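Local coordinates for protein cGAS/DncV-like nucleotidyltransferase in E. coli homolog (Rhodothermus marinus SG0.5JP17-172, PDB 6E0K) that synthesises the cyclic dinucleotide 3',3'-cUAMP from UTP and ATP as a second messenger of a CBASS defence system against bacteriophage, at residues Arg28-Arg33 and Asp105-Ser110; Val65-Val70 and Ser88-Asn93; Ser97-Ala102 and Lys117-Glu122; Phe155-Pro158 and Trp163-Asn166. One frame throughout, in Å; residues are numbered along the deposited sequence.

Interaction 1: Arg28-Arg33 and Asp105-Ser110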
# COMPACT_ATOMS: atom_id res chain seq x y z
N ARG A 28 -8.85 11.44 12.95
CA ARG A 28 -8.06 11.74 14.13
C ARG A 28 -8.86 12.54 15.14
O ARG A 28 -8.82 12.27 16.35
CB ARG A 28 -6.79 12.50 13.72
CG ARG A 28 -5.91 12.93 14.87
CD ARG A 28 -4.67 13.62 14.32
NE ARG A 28 -3.70 12.65 13.82
CZ ARG A 28 -2.78 12.92 12.89
NH1 ARG A 28 -2.71 14.13 12.36
NH2 ARG A 28 -1.93 11.97 12.51
N ALA A 29 -9.61 13.53 14.66
CA ALA A 29 -10.40 14.35 15.57
C ALA A 29 -11.50 13.55 16.24
O ALA A 29 -11.82 13.77 17.41
CB ALA A 29 -10.98 15.55 14.80
N ALA A 30 -12.11 12.60 15.51
CA ALA A 30 -13.11 11.73 16.11
C ALA A 30 -12.52 10.93 17.26
O ALA A 30 -13.11 10.82 18.34
CB ALA A 30 -13.69 10.80 15.04
N LEU A 31 -11.33 10.38 17.06
CA LEU A 31 -10.73 9.56 18.11
C LEU A 31 -10.24 10.40 19.28
O LEU A 31 -10.21 9.91 20.42
CB LEU A 31 -9.61 8.71 17.52
CG LEU A 31 -10.03 7.78 16.38
CD1 LEU A 31 -8.94 6.79 16.06
CD2 LEU A 31 -11.31 7.03 16.70
N ASP A 32 -9.87 11.66 19.03
CA ASP A 32 -9.45 12.54 20.12
C ASP A 32 -10.58 12.78 21.11
O ASP A 32 -10.32 13.09 22.28
CB ASP A 32 -8.97 13.89 19.57
CG ASP A 32 -7.56 13.84 19.03
OD1 ASP A 32 -6.78 12.97 19.47
OD2 ASP A 32 -7.21 14.68 18.19
N ARG A 33 -11.83 12.68 20.67
CA ARG A 33 -12.96 12.94 21.56
C ARG A 33 -13.32 11.78 22.47
O ARG A 33 -14.08 11.97 23.43
CB ARG A 33 -14.17 13.36 20.73
CG ARG A 33 -13.96 14.76 20.16
CD ARG A 33 -14.81 15.09 18.96
NE ARG A 33 -14.74 16.53 18.73
CZ ARG A 33 -13.67 17.17 18.28
NH1 ARG A 33 -12.55 16.50 18.00
NH2 ARG A 33 -13.70 18.49 18.13
N ASP A 105 -19.83 7.49 17.71
CA ASP A 105 -20.21 8.64 18.52
C ASP A 105 -20.03 9.93 17.74
O ASP A 105 -20.84 10.86 17.84
CB ASP A 105 -19.38 8.71 19.81
CG ASP A 105 -19.73 7.64 20.83
OD1 ASP A 105 -20.82 7.03 20.75
OD2 ASP A 105 -18.90 7.43 21.75
N TYR A 106 -18.95 10.02 16.97
CA TYR A 106 -18.63 11.27 16.30
C TYR A 106 -19.44 11.46 15.01
O TYR A 106 -20.04 12.52 14.80
CB TYR A 106 -17.13 11.34 16.03
CG TYR A 106 -16.71 12.63 15.37
CD1 TYR A 106 -16.51 13.78 16.12
CD2 TYR A 106 -16.53 12.69 14.00
CE1 TYR A 106 -16.13 14.97 15.51
CE2 TYR A 106 -16.15 13.86 13.38
CZ TYR A 106 -15.96 15.00 14.15
OH TYR A 106 -15.58 16.16 13.51
N TYR A 107 -19.46 10.45 14.13
CA TYR A 107 -20.10 10.59 12.82
C TYR A 107 -21.56 10.18 12.81
O TYR A 107 -22.29 10.60 11.90
CB TYR A 107 -19.37 9.76 11.77
CG TYR A 107 -17.94 10.17 11.53
CD1 TYR A 107 -17.66 11.28 10.74
CD2 TYR A 107 -16.88 9.44 12.08
CE1 TYR A 107 -16.34 11.67 10.51
CE2 TYR A 107 -15.57 9.83 11.86
CZ TYR A 107 -15.31 10.94 11.07
OH TYR A 107 -14.00 11.32 10.86
N GLY A 108 -22.00 9.36 13.76
CA GLY A 108 -23.33 8.80 13.76
C GLY A 108 -23.34 7.38 13.21
O GLY A 108 -22.56 7.03 12.31
N ALA A 109 -24.24 6.55 13.74
CA ALA A 109 -24.31 5.16 13.33
C ALA A 109 -24.48 4.99 11.83
O ALA A 109 -23.95 4.04 11.24
CB ALA A 109 -25.44 4.45 14.08
N SER A 110 -25.21 5.90 11.18
CA SER A 110 -25.46 5.73 9.75
C SER A 110 -24.21 5.91 8.90
O SER A 110 -24.24 5.58 7.71
CB SER A 110 -26.54 6.71 9.28
OG SER A 110 -26.07 8.04 9.27

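Interaction 2: Val65-Val70 and Ser88-Asn93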
# COMPACT_ATOMS: atom_id res chain seq x y z
N VAL A 65 -5.54 2.91 12.18
CA VAL A 65 -5.76 3.26 13.58
C VAL A 65 -5.05 2.19 14.40
O VAL A 65 -5.50 1.04 14.46
CB VAL A 65 -7.26 3.36 13.90
CG1 VAL A 65 -7.48 3.56 15.38
CG2 VAL A 65 -7.86 4.53 13.13
N GLN A 66 -3.91 2.55 14.99
CA GLN A 66 -2.97 1.56 15.52
C GLN A 66 -2.75 1.77 17.01
O GLN A 66 -2.33 2.85 17.44
CB GLN A 66 -1.64 1.63 14.76
CG GLN A 66 -0.57 0.71 15.36
CD GLN A 66 0.67 0.63 14.50
OE1 GLN A 66 0.58 0.56 13.26
NE2 GLN A 66 1.84 0.61 15.13
N LEU A 67 -3.01 0.73 17.80
CA LEU A 67 -2.76 0.77 19.23
C LEU A 67 -1.30 0.43 19.49
O LEU A 67 -0.79 -0.58 18.99
CB LEU A 67 -3.66 -0.23 19.95
CG LEU A 67 -3.54 -0.21 21.46
CD1 LEU A 67 -4.07 1.10 21.99
CD2 LEU A 67 -4.27 -1.41 22.08
N ASN A 68 -0.61 1.28 20.25
CA ASN A 68 0.81 1.09 20.55
C ASN A 68 1.11 0.87 22.02
O ASN A 68 2.28 0.69 22.37
CB ASN A 68 1.61 2.30 20.05
CG ASN A 68 1.69 2.36 18.55
OD1 ASN A 68 2.00 1.36 17.92
ND2 ASN A 68 1.40 3.52 17.98
N SER A 69 0.10 0.85 22.88
CA SER A 69 0.38 0.63 24.30
C SER A 69 0.66 -0.83 24.59
O SER A 69 1.21 -1.15 25.65
CB SER A 69 -0.80 1.13 25.13
OG SER A 69 -1.97 0.42 24.77
N VAL A 70 0.27 -1.72 23.69
CA VAL A 70 0.56 -3.14 23.79
C VAL A 70 0.96 -3.59 22.39
O VAL A 70 0.76 -2.87 21.41
CB VAL A 70 -0.64 -3.94 24.31
CG1 VAL A 70 -1.06 -3.43 25.70
CG2 VAL A 70 -1.80 -3.83 23.35
N SER A 88 -1.20 -8.41 27.98
CA SER A 88 -2.20 -7.34 27.97
C SER A 88 -3.57 -7.94 28.21
O SER A 88 -3.96 -8.89 27.53
CB SER A 88 -2.20 -6.62 26.63
OG SER A 88 -3.33 -5.75 26.52
N ASP A 89 -4.32 -7.36 29.16
CA ASP A 89 -5.69 -7.81 29.33
C ASP A 89 -6.63 -7.14 28.35
O ASP A 89 -7.79 -7.55 28.24
CB ASP A 89 -6.15 -7.59 30.77
CG ASP A 89 -6.13 -6.13 31.18
OD1 ASP A 89 -5.79 -5.25 30.36
OD2 ASP A 89 -6.45 -5.86 32.36
N TYR A 90 -6.14 -6.14 27.62
CA TYR A 90 -6.90 -5.41 26.61
C TYR A 90 -6.57 -6.03 25.26
O TYR A 90 -5.40 -6.07 24.85
CB TYR A 90 -6.50 -3.94 26.67
CG TYR A 90 -7.28 -2.96 25.83
CD1 TYR A 90 -8.60 -2.67 26.11
CD2 TYR A 90 -6.64 -2.27 24.81
CE1 TYR A 90 -9.28 -1.71 25.37
CE2 TYR A 90 -7.31 -1.33 24.06
CZ TYR A 90 -8.62 -1.06 24.34
OH TYR A 90 -9.30 -0.10 23.61
N THR A 91 -7.59 -6.55 24.59
CA THR A 91 -7.38 -7.34 23.38
C THR A 91 -7.62 -6.51 22.13
O THR A 91 -8.18 -5.42 22.17
CB THR A 91 -8.32 -8.54 23.36
OG1 THR A 91 -9.67 -8.06 23.28
CG2 THR A 91 -8.16 -9.39 24.62
N TRP A 92 -7.21 -7.08 20.98
CA TRP A 92 -7.57 -6.45 19.72
C TRP A 92 -9.08 -6.31 19.59
O TRP A 92 -9.59 -5.28 19.13
CB TRP A 92 -6.98 -7.25 18.55
CG TRP A 92 -7.40 -6.75 17.21
CD1 TRP A 92 -6.76 -5.81 16.44
CD2 TRP A 92 -8.57 -7.14 16.48
NE1 TRP A 92 -7.46 -5.60 15.28
CE2 TRP A 92 -8.58 -6.39 15.28
CE3 TRP A 92 -9.61 -8.03 16.73
CZ2 TRP A 92 -9.58 -6.53 14.33
CZ3 TRP A 92 -10.61 -8.16 15.78
CH2 TRP A 92 -10.59 -7.41 14.60
N ASN A 93 -9.81 -7.34 20.04
CA ASN A 93 -11.27 -7.30 20.01
C ASN A 93 -11.81 -6.14 20.85
O ASN A 93 -12.71 -5.41 20.41
CB ASN A 93 -11.78 -8.66 20.50
CG ASN A 93 -13.27 -8.77 20.47
OD1 ASN A 93 -13.91 -8.49 19.46
ND2 ASN A 93 -13.85 -9.21 21.59

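Interaction 3: Ser97-Ala102 and Lys117-Glu122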
# COMPACT_ATOMS: atom_id res chain seq x y z
N SER A 97 -13.72 -2.64 19.39
CA SER A 97 -15.01 -2.14 19.87
C SER A 97 -14.93 -0.69 20.34
O SER A 97 -15.86 0.09 20.14
CB SER A 97 -15.53 -3.05 20.98
OG SER A 97 -15.89 -4.31 20.44
N ASP A 98 -13.79 -0.31 20.94
CA ASP A 98 -13.62 1.08 21.34
C ASP A 98 -13.51 2.00 20.13
O ASP A 98 -14.10 3.09 20.11
CB ASP A 98 -12.39 1.24 22.23
CG ASP A 98 -12.67 0.85 23.67
OD1 ASP A 98 -13.79 1.12 24.17
OD2 ASP A 98 -11.75 0.28 24.31
N VAL A 99 -12.73 1.60 19.12
CA VAL A 99 -12.61 2.42 17.92
C VAL A 99 -13.96 2.58 17.24
O VAL A 99 -14.35 3.69 16.85
CB VAL A 99 -11.57 1.83 16.94
CG1 VAL A 99 -11.55 2.64 15.66
CG2 VAL A 99 -10.18 1.83 17.57
N GLU A 100 -14.71 1.47 17.11
CA GLU A 100 -16.04 1.55 16.50
C GLU A 100 -16.95 2.50 17.28
O GLU A 100 -17.66 3.32 16.67
CB GLU A 100 -16.65 0.15 16.42
CG GLU A 100 -17.99 0.07 15.68
CD GLU A 100 -18.56 -1.34 15.71
OE1 GLU A 100 -18.45 -2.01 16.76
OE2 GLU A 100 -19.11 -1.78 14.68
N ARG A 101 -16.92 2.43 18.61
CA ARG A 101 -17.74 3.33 19.41
C ARG A 101 -17.33 4.78 19.22
O ARG A 101 -18.18 5.66 19.08
CB ARG A 101 -17.65 2.95 20.89
CG ARG A 101 -18.63 1.87 21.31
CD ARG A 101 -18.70 1.76 22.83
NE ARG A 101 -17.49 1.14 23.36
CZ ARG A 101 -17.28 -0.17 23.38
NH1 ARG A 101 -18.19 -0.99 22.87
NH2 ARG A 101 -16.15 -0.66 23.88
N ALA A 102 -16.02 5.04 19.19
CA ALA A 102 -15.53 6.40 19.00
C ALA A 102 -15.99 6.97 17.67
O ALA A 102 -16.44 8.12 17.59
CB ALA A 102 -14.01 6.41 19.08
N LYS A 117 -12.37 -6.59 6.63
CA LYS A 117 -11.09 -6.35 7.27
C LYS A 117 -10.96 -4.95 7.83
O LYS A 117 -9.95 -4.65 8.48
CB LYS A 117 -9.94 -6.60 6.27
CG LYS A 117 -9.81 -8.04 5.77
CD LYS A 117 -8.70 -8.14 4.73
CE LYS A 117 -8.28 -9.58 4.49
NZ LYS A 117 -9.44 -10.44 4.13
N THR A 118 -11.94 -4.09 7.60
CA THR A 118 -11.84 -2.68 7.92
C THR A 118 -13.17 -2.16 8.42
O THR A 118 -14.22 -2.79 8.24
CB THR A 118 -11.43 -1.83 6.72
OG1 THR A 118 -12.41 -1.99 5.69
CG2 THR A 118 -10.06 -2.25 6.19
N LEU A 119 -13.11 -1.00 9.06
CA LEU A 119 -14.28 -0.20 9.38
C LEU A 119 -14.39 0.86 8.30
O LEU A 119 -13.41 1.55 8.01
CB LEU A 119 -14.14 0.47 10.75
CG LEU A 119 -14.48 -0.27 12.05
CD1 LEU A 119 -13.97 0.51 13.25
CD2 LEU A 119 -15.99 -0.44 12.14
N LYS A 120 -15.56 0.96 7.68
CA LYS A 120 -15.77 1.97 6.65
C LYS A 120 -16.50 3.16 7.25
O LYS A 120 -17.51 3.00 7.95
CB LYS A 120 -16.56 1.40 5.47
CG LYS A 120 -15.75 0.37 4.65
CD LYS A 120 -16.43 0.05 3.32
CE LYS A 120 -15.40 -0.28 2.23
NZ LYS A 120 -14.42 -1.30 2.68
N VAL A 121 -15.98 4.36 7.00
CA VAL A 121 -16.50 5.58 7.59
C VAL A 121 -16.78 6.58 6.48
O VAL A 121 -15.88 6.88 5.69
CB VAL A 121 -15.51 6.17 8.61
CG1 VAL A 121 -16.08 7.44 9.21
CG2 VAL A 121 -15.17 5.13 9.69
N GLU A 122 -18.01 7.09 6.43
CA GLU A 122 -18.35 8.21 5.55
C GLU A 122 -18.09 9.51 6.30
O GLU A 122 -18.86 9.87 7.20
CB GLU A 122 -19.81 8.11 5.12
CG GLU A 122 -20.17 6.79 4.46
CD GLU A 122 -19.32 6.49 3.25
OE1 GLU A 122 -19.13 7.41 2.42
OE2 GLU A 122 -18.85 5.33 3.13

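Interaction 4: Phe155-Pro158 and Trp163-Asn166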
# COMPACT_ATOMS: atom_id res chain seq x y z
N PHE A 155 -3.95 -7.40 12.66
CA PHE A 155 -5.38 -7.38 12.94
C PHE A 155 -5.93 -8.77 12.66
O PHE A 155 -5.33 -9.57 11.95
CB PHE A 155 -6.11 -6.32 12.10
CG PHE A 155 -5.83 -6.40 10.62
CD1 PHE A 155 -4.73 -5.74 10.08
CD2 PHE A 155 -6.65 -7.13 9.78
CE1 PHE A 155 -4.46 -5.81 8.72
CE2 PHE A 155 -6.39 -7.20 8.42
CZ PHE A 155 -5.28 -6.54 7.89
N TYR A 156 -7.08 -9.06 13.27
CA TYR A 156 -7.74 -10.35 13.13
C TYR A 156 -8.84 -10.22 12.09
O TYR A 156 -9.45 -9.16 11.92
CB TYR A 156 -8.33 -10.80 14.48
CG TYR A 156 -8.84 -12.21 14.55
CD1 TYR A 156 -7.98 -13.30 14.42
CD2 TYR A 156 -10.19 -12.47 14.79
CE1 TYR A 156 -8.46 -14.61 14.51
CE2 TYR A 156 -10.67 -13.76 14.88
CZ TYR A 156 -9.80 -14.83 14.73
OH TYR A 156 -10.29 -16.12 14.83
N VAL A 157 -9.05 -11.31 11.34
CA VAL A 157 -10.14 -11.38 10.37
C VAL A 157 -11.12 -12.43 10.88
O VAL A 157 -10.86 -13.64 10.75
CB VAL A 157 -9.61 -11.71 8.96
CG1 VAL A 157 -10.74 -11.63 7.94
CG2 VAL A 157 -8.49 -10.78 8.57
N PRO A 158 -12.22 -12.01 11.50
CA PRO A 158 -13.12 -13.00 12.12
C PRO A 158 -13.71 -14.00 11.15
O PRO A 158 -13.96 -15.15 11.54
CB PRO A 158 -14.20 -12.13 12.76
CG PRO A 158 -13.47 -10.87 13.12
CD PRO A 158 -12.51 -10.64 11.96
N TRP A 163 -4.84 -14.09 11.49
CA TRP A 163 -4.20 -12.80 11.73
C TRP A 163 -3.43 -12.37 10.50
O TRP A 163 -2.78 -13.19 9.84
CB TRP A 163 -3.25 -12.87 12.92
CG TRP A 163 -3.94 -13.10 14.23
CD1 TRP A 163 -4.23 -14.30 14.82
CD2 TRP A 163 -4.44 -12.09 15.12
NE1 TRP A 163 -4.87 -14.10 16.02
CE2 TRP A 163 -5.02 -12.75 16.22
CE3 TRP A 163 -4.45 -10.69 15.08
CZ2 TRP A 163 -5.59 -12.05 17.29
CZ3 TRP A 163 -5.05 -10.00 16.12
CH2 TRP A 163 -5.61 -10.69 17.22
N VAL A 164 -3.49 -11.08 10.20
CA VAL A 164 -2.73 -10.47 9.13
C VAL A 164 -1.69 -9.56 9.75
O VAL A 164 -2.00 -8.81 10.68
CB VAL A 164 -3.64 -9.67 8.18
CG1 VAL A 164 -2.81 -9.02 7.07
CG2 VAL A 164 -4.72 -10.57 7.59
N VAL A 165 -0.46 -9.62 9.24
CA VAL A 165 0.60 -8.71 9.66
C VAL A 165 1.02 -7.87 8.47
O VAL A 165 1.35 -8.42 7.41
CB VAL A 165 1.81 -9.47 10.24
CG1 VAL A 165 2.91 -8.48 10.61
CG2 VAL A 165 1.38 -10.31 11.46
N ASN A 166 0.99 -6.54 8.63
CA ASN A 166 1.42 -5.63 7.59
C ASN A 166 2.49 -4.69 8.14
O ASN A 166 2.64 -4.53 9.35
CB ASN A 166 0.25 -4.79 7.04
CG ASN A 166 -0.75 -5.62 6.25
OD1 ASN A 166 -0.48 -6.75 5.82
ND2 ASN A 166 -1.92 -5.04 6.04

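Interaction 1: Arg28-Arg33 and Asp105-Ser110
Arg33, whose CD rests against the ring of Tyr106, turns its guanidinium back toward helix 18-32 and donates NH1 to Ala29 O at 2.9 Å. That oxygen lies close to the guanidinium plane, whereas NH1 stands above the carbonyl plane of Ala29, 48° out of it. Arg33 N adds a weak bond to the same oxygen. Tied back like this, the arginine offers its aliphatic CD to the neighbouring helix, 3.6 Å from Tyr106 CD1, and the guanidinium NE follows at 3.8 Å from Tyr106 CE1. The guanidinium and ring planes are steeply inclined, 67° apart.

Beside it, Ala30 CB reaches Tyr106 CG at 3.5 Å, and Ala30 CA sits over one face of that ring, toward the rim. Tyr106 CG points opposite the backbone N (chi1 -178°), which swings the ring across Ala30. The same methyl meets Tyr107 CE2 at 3.8 Å. Tyr106 CD2 in turn lies over the centre of the Tyr107 ring, while Tyr107 OH bonds to Ser26 OG.

The contact joins helices 18-32 and 92-107 of the nucleotidyltransferase domain where the latter stops, Gly108 following with positive phi. Its chemistry is apolar: an alanine whose small side chain is consistent with the 5.5 Å between Ala30 CA and Tyr106 CA, and an arginine that contributes carbon while its charge is held by its own backbone.

Interaction 2: Val65-Val70 and Ser88-Asn93
Tyr90, Val70 and Ser88 bury most of the surface in this contact, and Leu67 completes it. Leu67 presents one methyl, CD2, to the edge of the Tyr90 ring, lying in its plane 3.6 Å from CE2 and 3.7 Å from Tyr90 CD2. Tyr90 CG is anti to the backbone N (chi1 -173°), which brings the ring edge across to the leucine. The phenol oxygen continues past it to Asp98 OD2, a hydrogen bond that fixes the far end of a buried side chain.

The second meeting point lies where the chain turns a corner after strand 61-68. Here Val70 CG1 sits on the serine side chain, 3.3 Å from Ser88 OG and 3.5 Å from Ser88 CB, a snug fit of a methyl on a hydroxyl. The hydroxyl is already engaged: Ser88 OG donates to Tyr90 O at 2.7 Å, tilted 15° from the carbonyl plane. This bond closes a short turn from Ser88 to Tyr90 within the loop beside Val70.

One residue on, Thr91 is the N-cap of helix 92-107, its OG1 bonded to Asp94 N. Phe95 of that helix touches both Leu67 and Tyr90, while Pro37 and Lys38 also lie against Tyr90. The contact thus ties the start of helix 92-107 to the sheet of the nucleotidyltransferase domain, at the end of strand 61-68, which runs between strands 42-45 and 127-138.

Interaction 3: Ser97-Ala102 and Lys117-Glu122
In the nucleotidyltransferase fold of this enzyme, helix 92-107 packs on the mixed sheet that carries the active site, and here its residues Val99 and Glu100 receive Leu119 from strand 119-122. Leu119 belongs to the UTP-binding run Arg116 to Lys120, yet its own side chain turns into the core. Thr118 and Lys120, on either side of it in sequence, instead turn to the site, where Thr118 OG1 and Lys120 NZ both bind Asp129 OD1, a carboxylate of the magnesium site. Leu119 thus faces the core, while Thr118 and Lys120 beside it reach the metal-site carboxylate.

Leu119 touches with both methyls. CD1 touches two carbons of the helix, 4.0 Å from Val99 CG1 and 4.0 Å from Glu100 CA. CD2 lies 4.1 Å from Glu100 CG, where the two side chains cross at about a right angle. With CG set opposite its carbonyl carbon (chi1 -83°), the leucine spreads its fork against the helix. These are ordinary van der Waals distances, and Val132 of strand 127-138, touching both Val99 and Leu119, fills out the same apolar layer.

Glu100 gives its methylenes to the leucine and sends its carboxylate onward, OE2 forming a salt bridge with Arg114 NE on strand 112-114; Arg114 also touches Leu119. Next to these residues on the helix, Arg101 NH2 bridges to Asp98 OD1 at 3.0 Å, arriving from above the carboxylate plane, and the arginine lays one face of its guanidinium over Ser97 O, which sits 3.5 Å above that plane near its centre.

Interaction 4: Phe155-Pro158 and Trp163-Asn166
Phe155 and Val164 face each other across the two strands of a beta hairpin as an antiparallel hydrogen-bonded pair. Val164 N donates to Phe155 O at 3.0 Å, almost straight at 172°, and Phe155 N donates to Val164 O at 3.1 Å. On the sheet face of this pair, the phenylalanine ring bends over the valine like a lid. Its CG is squeezed between the backbone N and the carbonyl carbon (chi1 52°), and that folds the ring across the partner strand, so that Val164 CB lies over one ring face, toward its rim, as a CH-pi contact, 3.9 Å from the centroid. The bump of the valine is hemmed in further by Val157, whose CG2 meets Val164 CG2 at 3.9 Å. Asn166, which binds UTP, stands at the edge of the same ring.

The next pair, Tyr156 with Trp163, is non-hydrogen-bonded and occupies the opposite face. Here the indole forms a broad plate, and Tyr156 CB is the knob on it, 3.8 Å from the centroid of the six-membered ring and close to its normal. The phenol ring then leans over the five-membered part: Tyr156 CD1 comes to 3.5 Å from Trp163 CE2, with the planes inclined at 52°. The indole also comes up against the backbone, Trp163 CE3 lying 3.4 Å from Phe155 C.

Tyr156 OH bonds to Asp161 OD1 in the hairpin. Strand 150-157 pairs with 127-138 on its other side, and Trp92 of helix 92-107 touches both Phe155 and Tyr156.

Interactions 1, 2 and 3 share helix 92-107: interaction 2 at its start, interaction 3 along its middle and interaction 1 at its end. Along the chain, interaction 2 falls within the span bridged by interaction 1, interactions 1 and 3 interlace, and interaction 4 follows last. Interactions 1 and 3 have centres about 9 Å apart and touch through Leu31 and Ala102. Interactions 2, 3 and 4 all reach the mixed sheet; Trp92 links 2 to 4, and Lys117 links 3 to 4. Interactions 1 and 4 do not touch, their nearest atoms being about 14 Å apart. Together they join the helix, helix 18-32 and the sheet bearing the nucleotide and magnesium sites.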